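Local coordinates for thiamine-binding periplasmic protein (Escherichia coli, PDB 2QRY) that binds thiamine, thiamine phosphate and thiamine diphosphate with high affinity in the periplasm, serving the ABC transporter ThiBPQ in thiamine import, at residues Leu85-Ala93 with Glu307-Arg317; Phe120-Phe128 with Ile278-Val287. All coordinates share one frame; numbering follows the deposited sequence.

Contact 1: residues Leu85-Ala93 with Glu307-Arg317; sequences LDNNLLDAA and EFTPAEVAAQR
A water lies beside the direct contact of Asp91 with Pro310, where two helices begin, a local example of solvent completing an interface. The water donates to Asn88 O at 2.8 Å and to Pro310 O, although the latter oxygen is placed with less certainty; it accepts only a weak bond from Asp91 N at 3.1 Å. If that oxygen is rightly placed, the water would link a carbonyl of the turn leading into helix 90-96 to the first turn of helix 310-328.

Around the water the contact is mostly van der Waals packing, in which charged groups also lie against aliphatic ones. Leu90 and the ring of Pro310 lie side by side, pointing the same way, with Leu90 CD1 3.8 Å from Pro310 CG. Ala314 CB, one turn farther along, meets Asp91 OD2 at 3.5 Å. Arg317 begins with CG held between its backbone N and carbonyl carbon (chi1 74°), and its extended chain then carries the guanidinium across the side chain of Leu89 at about a right angle. Arg317 NH1 comes within 3.2 Å of Leu89 CD2, while NH2 borders the methyl of Ala92.

At the other end, Asn87 ND2 gives Glu307 OE2 a weak, bent bond of 3.1 Å (133° at the hydrogen), the amide and carboxylate planes standing 51° apart. The stronger partners of this amide are backbone atoms of Leu245 and Val247. A capping box, Thr309 with Glu312, starts helix 310-328. The chemistry thus implies a join made mainly by van der Waals packing, with its cross-segment polar links weak or relayed by water.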
loop_
_atom_site.group_PDB
_atom_site.type_symbol
_atom_site.label_atom_id
_atom_site.label_comp_id
_atom_site.label_asym_id
_atom_site.label_seq_id
_atom_site.Cartn_x
_atom_site.Cartn_y
_atom_site.Cartn_z
ATOM N N LEU A 85 5.853 4.129 -2.326
ATOM C CA LEU A 85 4.914 4.747 -3.255
ATOM C C LEU A 85 4.313 3.521 -3.913
ATOM O O LEU A 85 4.659 2.411 -3.541
ATOM C CB LEU A 85 5.637 5.581 -4.307
ATOM C CG LEU A 85 6.430 6.801 -3.853
ATOM C CD1 LEU A 85 7.038 7.482 -5.074
ATOM C CD2 LEU A 85 5.519 7.766 -3.111
ATOM N N ASP A 86 3.406 3.685 -4.865
ATOM C CA ASP A 86 2.872 2.499 -5.522
ATOM C C ASP A 86 2.488 2.753 -6.969
ATOM O O ASP A 86 2.666 3.854 -7.487
ATOM C CB ASP A 86 1.698 1.892 -4.730
ATOM C CG ASP A 86 0.402 2.668 -4.878
ATOM O OD1 ASP A 86 0.339 3.616 -5.696
ATOM O OD2 ASP A 86 -0.571 2.311 -4.168
ATOM N N ASN A 87 1.978 1.711 -7.615
ATOM C CA ASN A 87 1.593 1.761 -9.019
ATOM C C ASN A 87 0.682 2.922 -9.414
ATOM O O ASN A 87 0.749 3.400 -10.542
ATOM C CB ASN A 87 0.940 0.432 -9.413
ATOM C CG ASN A 87 -0.292 0.128 -8.589
ATOM O OD1 ASN A 87 -0.245 0.135 -7.360
ATOM N ND2 ASN A 87 -1.401 -0.144 -9.260
ATOM N N ASN A 88 -0.158 3.381 -8.497
ATOM C CA ASN A 88 -1.073 4.476 -8.799
ATOM C C ASN A 88 -0.424 5.855 -8.785
ATOM O O ASN A 88 -1.029 6.831 -9.231
ATOM C CB ASN A 88 -2.247 4.476 -7.814
ATOM C CG ASN A 88 -3.065 3.203 -7.882
ATOM O OD1 ASN A 88 -3.451 2.752 -8.963
ATOM N ND2 ASN A 88 -3.345 2.621 -6.723
ATOM N N LEU A 89 0.801 5.947 -8.285
ATOM C CA LEU A 89 1.471 7.238 -8.205
ATOM C C LEU A 89 2.640 7.387 -9.166
ATOM O O LEU A 89 3.277 8.436 -9.195
ATOM C CB LEU A 89 1.979 7.471 -6.784
ATOM C CG LEU A 89 0.975 7.511 -5.632
ATOM C CD1 LEU A 89 1.730 7.448 -4.308
ATOM C CD2 LEU A 89 0.136 8.787 -5.724
ATOM N N LEU A 90 2.927 6.342 -9.944
ATOM C CA LEU A 90 4.053 6.364 -10.884
ATOM C C LEU A 90 4.132 7.589 -11.796
ATOM O O LEU A 90 5.153 8.271 -11.837
ATOM C CB LEU A 90 4.046 5.110 -11.757
ATOM C CG LEU A 90 4.185 3.751 -11.070
ATOM C CD1 LEU A 90 4.241 2.659 -12.142
ATOM C CD2 LEU A 90 5.439 3.719 -10.209
ATOM N N ASP A 91 3.061 7.859 -12.528
ATOM C CA ASP A 91 3.033 8.991 -13.443
ATOM C C ASP A 91 3.343 10.282 -12.692
ATOM O O ASP A 91 4.203 11.069 -13.100
ATOM C CB ASP A 91 1.653 9.094 -14.091
ATOM C CG ASP A 91 1.681 9.848 -15.401
ATOM O OD1 ASP A 91 2.157 9.271 -16.403
ATOM O OD2 ASP A 91 1.228 11.016 -15.431
ATOM N N ALA A 92 2.626 10.488 -11.590
ATOM C CA ALA A 92 2.788 11.673 -10.756
ATOM C C ALA A 92 4.228 11.818 -10.278
ATOM O O ALA A 92 4.780 12.922 -10.282
ATOM C CB ALA A 92 1.849 11.595 -9.564
ATOM N N ALA A 93 4.832 10.701 -9.878
ATOM C CA ALA A 93 6.212 10.701 -9.396
ATOM C C ALA A 93 7.218 11.060 -10.492
ATOM O O ALA A 93 8.037 11.959 -10.312
ATOM C CB ALA A 93 6.565 9.340 -8.799
ATOM N N GLU A 307 -7.339 -2.325 -12.102
ATOM C CA GLU A 307 -6.260 -1.347 -12.076
ATOM C C GLU A 307 -6.385 -0.274 -13.163
ATOM O O GLU A 307 -6.826 -0.550 -14.282
ATOM C CB GLU A 307 -4.919 -2.078 -12.225
ATOM C CG GLU A 307 -3.686 -1.185 -12.290
ATOM C CD GLU A 307 -2.409 -1.971 -12.572
ATOM O OE1 GLU A 307 -2.404 -2.769 -13.529
ATOM O OE2 GLU A 307 -1.405 -1.795 -11.846
ATOM N N PHE A 308 -6.020 0.958 -12.807
ATOM C CA PHE A 308 -6.012 2.073 -13.749
ATOM C C PHE A 308 -4.556 2.188 -14.148
ATOM O O PHE A 308 -3.684 1.719 -13.422
ATOM C CB PHE A 308 -6.411 3.386 -13.082
ATOM C CG PHE A 308 -7.879 3.581 -12.946
ATOM C CD1 PHE A 308 -8.478 3.575 -11.686
ATOM C CD2 PHE A 308 -8.672 3.784 -14.072
ATOM C CE1 PHE A 308 -9.851 3.770 -11.551
ATOM C CE2 PHE A 308 -10.049 3.983 -13.950
ATOM C CZ PHE A 308 -10.639 3.976 -12.687
ATOM N N THR A 309 -4.283 2.806 -15.291
ATOM C CA THR A 309 -2.901 2.986 -15.712
ATOM C C THR A 309 -2.400 4.184 -14.921
ATOM O O THR A 309 -3.195 5.019 -14.496
ATOM C CB THR A 309 -2.793 3.306 -17.214
ATOM O OG1 THR A 309 -3.294 4.625 -17.460
ATOM C CG2 THR A 309 -3.603 2.296 -18.029
ATOM N N PRO A 310 -1.079 4.277 -14.697
ATOM C CA PRO A 310 -0.549 5.415 -13.941
ATOM C C PRO A 310 -0.983 6.741 -14.546
ATOM O O PRO A 310 -1.196 7.716 -13.833
ATOM C CB PRO A 310 0.957 5.200 -14.018
ATOM C CG PRO A 310 1.061 3.703 -13.986
ATOM C CD PRO A 310 -0.013 3.299 -14.976
ATOM N N ALA A 311 -1.128 6.766 -15.865
ATOM C CA ALA A 311 -1.533 7.982 -16.557
ATOM C C ALA A 311 -2.975 8.359 -16.233
ATOM O O ALA A 311 -3.285 9.532 -16.005
ATOM C CB ALA A 311 -1.369 7.809 -18.068
ATOM N N GLU A 312 -3.856 7.366 -16.205
ATOM C CA GLU A 312 -5.261 7.624 -15.928
ATOM C C GLU A 312 -5.501 8.188 -14.534
ATOM O O GLU A 312 -6.341 9.067 -14.357
ATOM C CB GLU A 312 -6.077 6.347 -16.138
ATOM C CG GLU A 312 -5.953 5.794 -17.550
ATOM C CD GLU A 312 -6.680 4.475 -17.747
ATOM O OE1 GLU A 312 -6.427 3.524 -16.980
ATOM O OE2 GLU A 312 -7.504 4.389 -18.679
ATOM N N VAL A 313 -4.761 7.697 -13.546
ATOM C CA VAL A 313 -4.934 8.179 -12.183
ATOM C C VAL A 313 -4.398 9.595 -11.991
ATOM O O VAL A 313 -5.075 10.443 -11.426
ATOM C CB VAL A 313 -4.265 7.235 -11.169
ATOM C CG1 VAL A 313 -4.992 5.904 -11.152
ATOM C CG2 VAL A 313 -2.819 7.019 -11.538
ATOM N N ALA A 314 -3.188 9.852 -12.473
ATOM C CA ALA A 314 -2.590 11.174 -12.341
ATOM C C ALA A 314 -3.445 12.237 -13.033
ATOM O O ALA A 314 -3.580 13.357 -12.540
ATOM C CB ALA A 314 -1.185 11.171 -12.928
ATOM N N ALA A 315 -4.035 11.879 -14.169
ATOM C CA ALA A 315 -4.868 12.809 -14.921
ATOM C C ALA A 315 -6.215 13.128 -14.265
ATOM O O ALA A 315 -6.775 14.205 -14.480
ATOM C CB ALA A 315 -5.103 12.264 -16.325
ATOM N N GLN A 316 -6.738 12.209 -13.459
ATOM C CA GLN A 316 -8.040 12.437 -12.839
ATOM C C GLN A 316 -8.135 12.336 -11.323
ATOM O O GLN A 316 -9.201 12.580 -10.772
ATOM C CB GLN A 316 -9.067 11.467 -13.433
ATOM C CG GLN A 316 -9.468 11.729 -14.871
ATOM C CD GLN A 316 -10.282 10.579 -15.451
ATOM O OE1 GLN A 316 -9.731 9.532 -15.812
ATOM N NE2 GLN A 316 -11.601 10.760 -15.526
ATOM N N ARG A 317 -7.053 11.993 -10.636
ATOM C CA ARG A 317 -7.158 11.838 -9.191
ATOM C C ARG A 317 -7.581 13.086 -8.426
ATOM O O ARG A 317 -8.263 12.980 -7.404
ATOM C CB ARG A 317 -5.864 11.269 -8.593
ATOM C CG ARG A 317 -4.680 12.216 -8.514
ATOM C CD ARG A 317 -3.634 11.662 -7.542
ATOM N NE ARG A 317 -2.421 12.470 -7.537
ATOM C CZ ARG A 317 -1.449 12.381 -6.633
ATOM N NH1 ARG A 317 -1.531 11.511 -5.635
ATOM N NH2 ARG A 317 -0.388 13.175 -6.729
HETATM O O HOH W 1 0.130 7.979 -11.520
#

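Contact 2: residues Phe120-Phe128 with Ile278-Val287; sequences FVPFDYGYF and IPTGNWMYPV. With TPS (thiamin phosphate), chain E.
A short antiparallel pairing, in which the weakly bonded strand 285-286 lies along strand 121-133, sets Tyr125 opposite Tyr285 as a hydrogen-bonded pair. Tyr125 N donates to Tyr285 O at 2.9 Å, and Tyr285 N returns the bond to Tyr125 O at 2.9 Å. The two side chains share a face of the sheet, where the two rings meet obliquely: Tyr285 CB sits over the face of the Tyr125 ring, 3.6 Å from its centroid and 19° off the normal, in a CH-pi contact. Pro286 O approaches the same ring at its edge, 3.3 Å from Tyr125 CE2.

Selenomethionine Met284 works the other side. Bent at both chi2 (-72°) and chi3 (-83°), its chain curls back over the strand, bringing Met284 CE to 3.4 Å from Gly126 N; with no side chain on Gly126, the selenium can lie close to the backbone. That selenium, Met284 SE, also touches thiamin phosphate, 3.8 Å from its CM4 methyl. Asp124 crosses Ile278 at about a right angle, with Asp124 OD2 3.6 Å from Ile278 CD1, and its CG packs on Met284 CB. Its OD1 is near the carboxylate of Glu248, so one of the two acids may be easier to protonate. Farther along, Val287 packs on Pro122, while Ile278 CD1 meets the edge of the Phe123 ring.

Asn282, Trp283 and Met284 belong to the ligand pocket, and Trp283 O accepts from Thr220. Here the segment that lines the pocket is bonded to a long strand of the sheet; ligand held between two lobes is characteristic of the type 2 periplasmic binding protein fold, to which this family belongs.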
loop_
_atom_site.group_PDB
_atom_site.type_symbol
_atom_site.label_atom_id
_atom_site.label_comp_id
_atom_site.label_asym_id
_atom_site.label_seq_id
_atom_site.Cartn_x
_atom_site.Cartn_y
_atom_site.Cartn_z
ATOM N N PHE A 120 10.968 3.112 -11.105
ATOM C CA PHE A 120 10.389 2.529 -9.897
ATOM C C PHE A 120 10.449 1.001 -9.833
ATOM O O PHE A 120 9.944 0.302 -10.709
ATOM C CB PHE A 120 8.954 3.036 -9.760
ATOM C CG PHE A 120 8.850 4.530 -9.848
ATOM C CD1 PHE A 120 9.261 5.331 -8.789
ATOM C CD2 PHE A 120 8.433 5.142 -11.022
ATOM C CE1 PHE A 120 9.266 6.722 -8.898
ATOM C CE2 PHE A 120 8.433 6.532 -11.144
ATOM C CZ PHE A 120 8.853 7.322 -10.079
ATOM N N VAL A 121 11.068 0.503 -8.770
ATOM C CA VAL A 121 11.235 -0.927 -8.555
ATOM C C VAL A 121 10.228 -1.489 -7.547
ATOM O O VAL A 121 10.140 -1.023 -6.410
ATOM C CB VAL A 121 12.658 -1.235 -8.030
ATOM C CG1 VAL A 121 12.892 -2.737 -8.001
ATOM C CG2 VAL A 121 13.696 -0.542 -8.894
ATOM N N PRO A 122 9.455 -2.504 -7.955
ATOM C CA PRO A 122 8.476 -3.093 -7.039
ATOM C C PRO A 122 9.171 -3.915 -5.961
ATOM O O PRO A 122 10.248 -4.466 -6.196
ATOM C CB PRO A 122 7.637 -3.988 -7.950
ATOM C CG PRO A 122 7.774 -3.364 -9.282
ATOM C CD PRO A 122 9.229 -2.970 -9.332
ATOM N N PHE A 123 8.560 -3.993 -4.782
ATOM C CA PHE A 123 9.116 -4.797 -3.704
ATOM C C PHE A 123 8.053 -5.719 -3.104
ATOM O O PHE A 123 8.375 -6.642 -2.359
ATOM C CB PHE A 123 9.803 -3.918 -2.641
ATOM C CG PHE A 123 8.885 -2.991 -1.885
ATOM C CD1 PHE A 123 8.123 -3.456 -0.818
ATOM C CD2 PHE A 123 8.857 -1.629 -2.181
ATOM C CE1 PHE A 123 7.361 -2.581 -0.054
ATOM C CE2 PHE A 123 8.098 -0.746 -1.423
ATOM C CZ PHE A 123 7.351 -1.221 -0.360
ATOM N N ASP A 124 6.790 -5.469 -3.443
ATOM C CA ASP A 124 5.675 -6.317 -3.011
ATOM C C ASP A 124 4.353 -5.874 -3.630
ATOM O O ASP A 124 4.266 -4.801 -4.223
ATOM C CB ASP A 124 5.548 -6.402 -1.474
ATOM C CG ASP A 124 5.108 -5.100 -0.822
ATOM O OD1 ASP A 124 4.379 -4.295 -1.449
ATOM O OD2 ASP A 124 5.479 -4.897 0.354
ATOM N N TYR A 125 3.333 -6.719 -3.525
ATOM C CA TYR A 125 2.032 -6.376 -4.085
ATOM C C TYR A 125 0.904 -6.997 -3.275
ATOM O O TYR A 125 1.127 -7.905 -2.478
ATOM C CB TYR A 125 1.944 -6.819 -5.554
ATOM C CG TYR A 125 1.862 -8.319 -5.769
ATOM C CD1 TYR A 125 0.628 -8.961 -5.881
ATOM C CD2 TYR A 125 3.020 -9.094 -5.859
ATOM C CE1 TYR A 125 0.545 -10.336 -6.079
ATOM C CE2 TYR A 125 2.949 -10.476 -6.057
ATOM C CZ TYR A 125 1.707 -11.089 -6.168
ATOM O OH TYR A 125 1.625 -12.448 -6.378
ATOM N N GLY A 126 -0.304 -6.488 -3.472
ATOM C CA GLY A 126 -1.440 -7.008 -2.742
ATOM C C GLY A 126 -2.751 -6.512 -3.310
ATOM O O GLY A 126 -2.787 -5.880 -4.369
ATOM N N TYR A 127 -3.833 -6.794 -2.595
ATOM C CA TYR A 127 -5.152 -6.387 -3.033
ATOM C C TYR A 127 -5.917 -5.753 -1.885
ATOM O O TYR A 127 -6.050 -6.343 -0.813
ATOM C CB TYR A 127 -5.907 -7.602 -3.560
ATOM C CG TYR A 127 -5.156 -8.325 -4.654
ATOM C CD1 TYR A 127 -5.229 -7.891 -5.980
ATOM C CD2 TYR A 127 -4.343 -9.423 -4.361
ATOM C CE1 TYR A 127 -4.510 -8.536 -6.992
ATOM C CE2 TYR A 127 -3.620 -10.070 -5.362
ATOM C CZ TYR A 127 -3.711 -9.619 -6.675
ATOM O OH TYR A 127 -3.006 -10.255 -7.671
ATOM N N PHE A 128 -6.410 -4.540 -2.111
ATOM C CA PHE A 128 -7.173 -3.844 -1.093
ATOM C C PHE A 128 -8.480 -4.589 -0.862
ATOM O O PHE A 128 -9.109 -5.080 -1.803
ATOM C CB PHE A 128 -7.475 -2.406 -1.523
ATOM C CG PHE A 128 -6.252 -1.599 -1.840
ATOM C CD1 PHE A 128 -5.287 -1.358 -0.863
ATOM C CD2 PHE A 128 -6.063 -1.083 -3.117
ATOM C CE1 PHE A 128 -4.153 -0.617 -1.158
ATOM C CE2 PHE A 128 -4.930 -0.337 -3.422
ATOM C CZ PHE A 128 -3.972 -0.103 -2.442
ATOM N N ILE A 278 9.381 -9.715 3.628
ATOM C CA ILE A 278 8.118 -9.103 3.239
ATOM C C ILE A 278 6.883 -9.868 3.714
ATOM O O ILE A 278 5.982 -9.279 4.314
ATOM C CB ILE A 278 8.023 -8.918 1.702
ATOM C CG1 ILE A 278 8.842 -7.695 1.270
ATOM C CG2 ILE A 278 6.565 -8.736 1.279
ATOM C CD1 ILE A 278 8.346 -6.380 1.866
ATOM N N PRO A 279 6.824 -11.188 3.459
ATOM C CA PRO A 279 5.659 -11.963 3.886
ATOM C C PRO A 279 5.212 -11.718 5.324
ATOM O O PRO A 279 4.064 -11.358 5.558
ATOM C CB PRO A 279 6.102 -13.403 3.650
ATOM C CG PRO A 279 6.965 -13.281 2.446
ATOM C CD PRO A 279 7.804 -12.067 2.795
ATOM N N THR A 280 6.114 -11.905 6.284
ATOM C CA THR A 280 5.755 -11.724 7.687
ATOM C C THR A 280 6.075 -10.339 8.241
ATOM O O THR A 280 5.795 -10.051 9.402
ATOM C CB THR A 280 6.434 -12.790 8.575
ATOM O OG1 THR A 280 7.855 -12.621 8.537
ATOM C CG2 THR A 280 6.080 -14.199 8.077
ATOM N N GLY A 281 6.653 -9.478 7.408
ATOM C CA GLY A 281 6.974 -8.135 7.851
ATOM C C GLY A 281 5.937 -7.120 7.409
ATOM O O GLY A 281 5.419 -6.359 8.227
ATOM N N ASN A 282 5.628 -7.120 6.114
ATOM C CA ASN A 282 4.661 -6.189 5.537
ATOM C C ASN A 282 3.319 -6.856 5.243
ATOM O O ASN A 282 2.348 -6.175 4.922
ATOM C CB ASN A 282 5.209 -5.595 4.238
ATOM C CG ASN A 282 4.960 -4.088 4.119
ATOM O OD1 ASN A 282 4.855 -3.544 3.012
ATOM N ND2 ASN A 282 4.890 -3.410 5.255
ATOM N N TRP A 283 3.266 -8.182 5.338
ATOM C CA TRP A 283 2.035 -8.912 5.065
ATOM C C TRP A 283 1.485 -8.556 3.682
ATOM O O TRP A 283 0.385 -8.030 3.527
ATOM C CB TRP A 283 1.016 -8.622 6.170
ATOM C CG TRP A 283 1.569 -9.009 7.501
ATOM C CD1 TRP A 283 2.131 -8.181 8.434
ATOM C CD2 TRP A 283 1.745 -10.343 7.994
ATOM N NE1 TRP A 283 2.651 -8.916 9.469
ATOM C CE2 TRP A 283 2.429 -10.246 9.226
ATOM C CE3 TRP A 283 1.397 -11.611 7.508
ATOM C CZ2 TRP A 283 2.771 -11.373 9.982
ATOM C CZ3 TRP A 283 1.736 -12.732 8.258
ATOM C CH2 TRP A 283 2.418 -12.603 9.484
HETATM N N MSE A 284 2.296 -8.857 2.681
HETATM C CA MSE A 284 1.987 -8.604 1.283
HETATM C C MSE A 284 2.673 -9.720 0.496
HETATM O O MSE A 284 3.511 -10.437 1.045
HETATM C CB MSE A 284 2.577 -7.251 0.861
HETATM C CG MSE A 284 1.952 -6.035 1.524
HETATM SE SE MSE A 284 0.165 -5.683 0.869
HETATM C CE MSE A 284 0.628 -4.690 -0.742
ATOM N N TYR A 285 2.330 -9.868 -0.780
ATOM C CA TYR A 285 2.958 -10.897 -1.607
ATOM C C TYR A 285 4.290 -10.367 -2.138
ATOM O O TYR A 285 4.358 -9.259 -2.670
ATOM C CB TYR A 285 2.047 -11.283 -2.778
ATOM C CG TYR A 285 0.769 -11.964 -2.351
ATOM C CD1 TYR A 285 0.784 -13.262 -1.842
ATOM C CD2 TYR A 285 -0.455 -11.302 -2.434
ATOM C CE1 TYR A 285 -0.389 -13.887 -1.425
ATOM C CE2 TYR A 285 -1.636 -11.917 -2.022
ATOM C CZ TYR A 285 -1.594 -13.209 -1.517
ATOM O OH TYR A 285 -2.754 -13.810 -1.098
ATOM N N PRO A 286 5.368 -11.152 -1.989
ATOM C CA PRO A 286 6.701 -10.762 -2.453
ATOM C C PRO A 286 6.766 -10.606 -3.965
ATOM O O PRO A 286 5.928 -11.133 -4.703
ATOM C CB PRO A 286 7.590 -11.904 -1.965
ATOM C CG PRO A 286 6.856 -12.433 -0.786
ATOM C CD PRO A 286 5.432 -12.431 -1.265
ATOM N N VAL A 287 7.779 -9.883 -4.418
ATOM C CA VAL A 287 7.972 -9.641 -5.833
ATOM C C VAL A 287 8.920 -10.696 -6.418
ATOM O O VAL A 287 8.976 -10.892 -7.632
ATOM C CB VAL A 287 8.517 -8.214 -6.056
ATOM C CG1 VAL A 287 9.955 -8.123 -5.615
ATOM C CG2 VAL A 287 8.352 -7.827 -7.482
HETATM C CM2 TPS E . -2.092 -6.660 9.419
HETATM N N3 TPS E . 0.080 -2.576 4.750
HETATM C C2 TPS E . -0.523 -1.977 5.757
HETATM S S1 TPS E . -0.518 -0.309 5.323
HETATM C C5 TPS E . 0.307 -0.469 3.765
HETATM C C4 TPS E . 0.526 -1.828 3.701
HETATM C CM4 TPS E . 1.229 -2.446 2.497
HETATM C C6 TPS E . 0.610 0.680 2.855
HETATM C C7 TPS E . 0.140 1.857 3.709
HETATM O O7 TPS E . 0.256 3.124 3.073
HETATM N N1A TPS E . -2.118 -5.972 7.057
HETATM C C2A TPS E . -1.463 -5.987 8.221
HETATM N N3A TPS E . -0.266 -5.416 8.342
HETATM C C4A TPS E . 0.330 -4.802 7.297
HETATM N N4A TPS E . 1.572 -4.214 7.453
HETATM C C5A TPS E . -0.342 -4.765 6.034
HETATM C C6A TPS E . -1.602 -5.384 5.967
HETATM C C7A TPS E . 0.252 -4.082 4.778
HETATM P P1 TPS E . -0.278 4.218 4.136
HETATM O O1 TPS E . -1.713 3.835 4.595
HETATM O O2 TPS E . -0.229 5.680 3.533
HETATM O O3 TPS E . 0.645 4.179 5.373
#

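Overall arrangement
Contacts 1 and 2 have centres 18 Å apart, yet they meet directly through Phe120. Phe120 CZ lies 3.3 Å from Ala93 CB, and Phe120 CD2 lies 3.4 Å from Leu90 CD2. Strand 243-252 provides a second connection, through backbone bonds from Asn87 to Val247 and from Phe123 to Glu248. Along the chain, contact 2 is nested within the loop that contact 1 closes. Their relation to thiamin phosphate differs: 278-287 supplies pocket residues that touch it, whereas the Leu89 side chain of contact 1 stays about 8 Å from the ligand, but about 4 Å from the side chain of thiamine-binding Thr165.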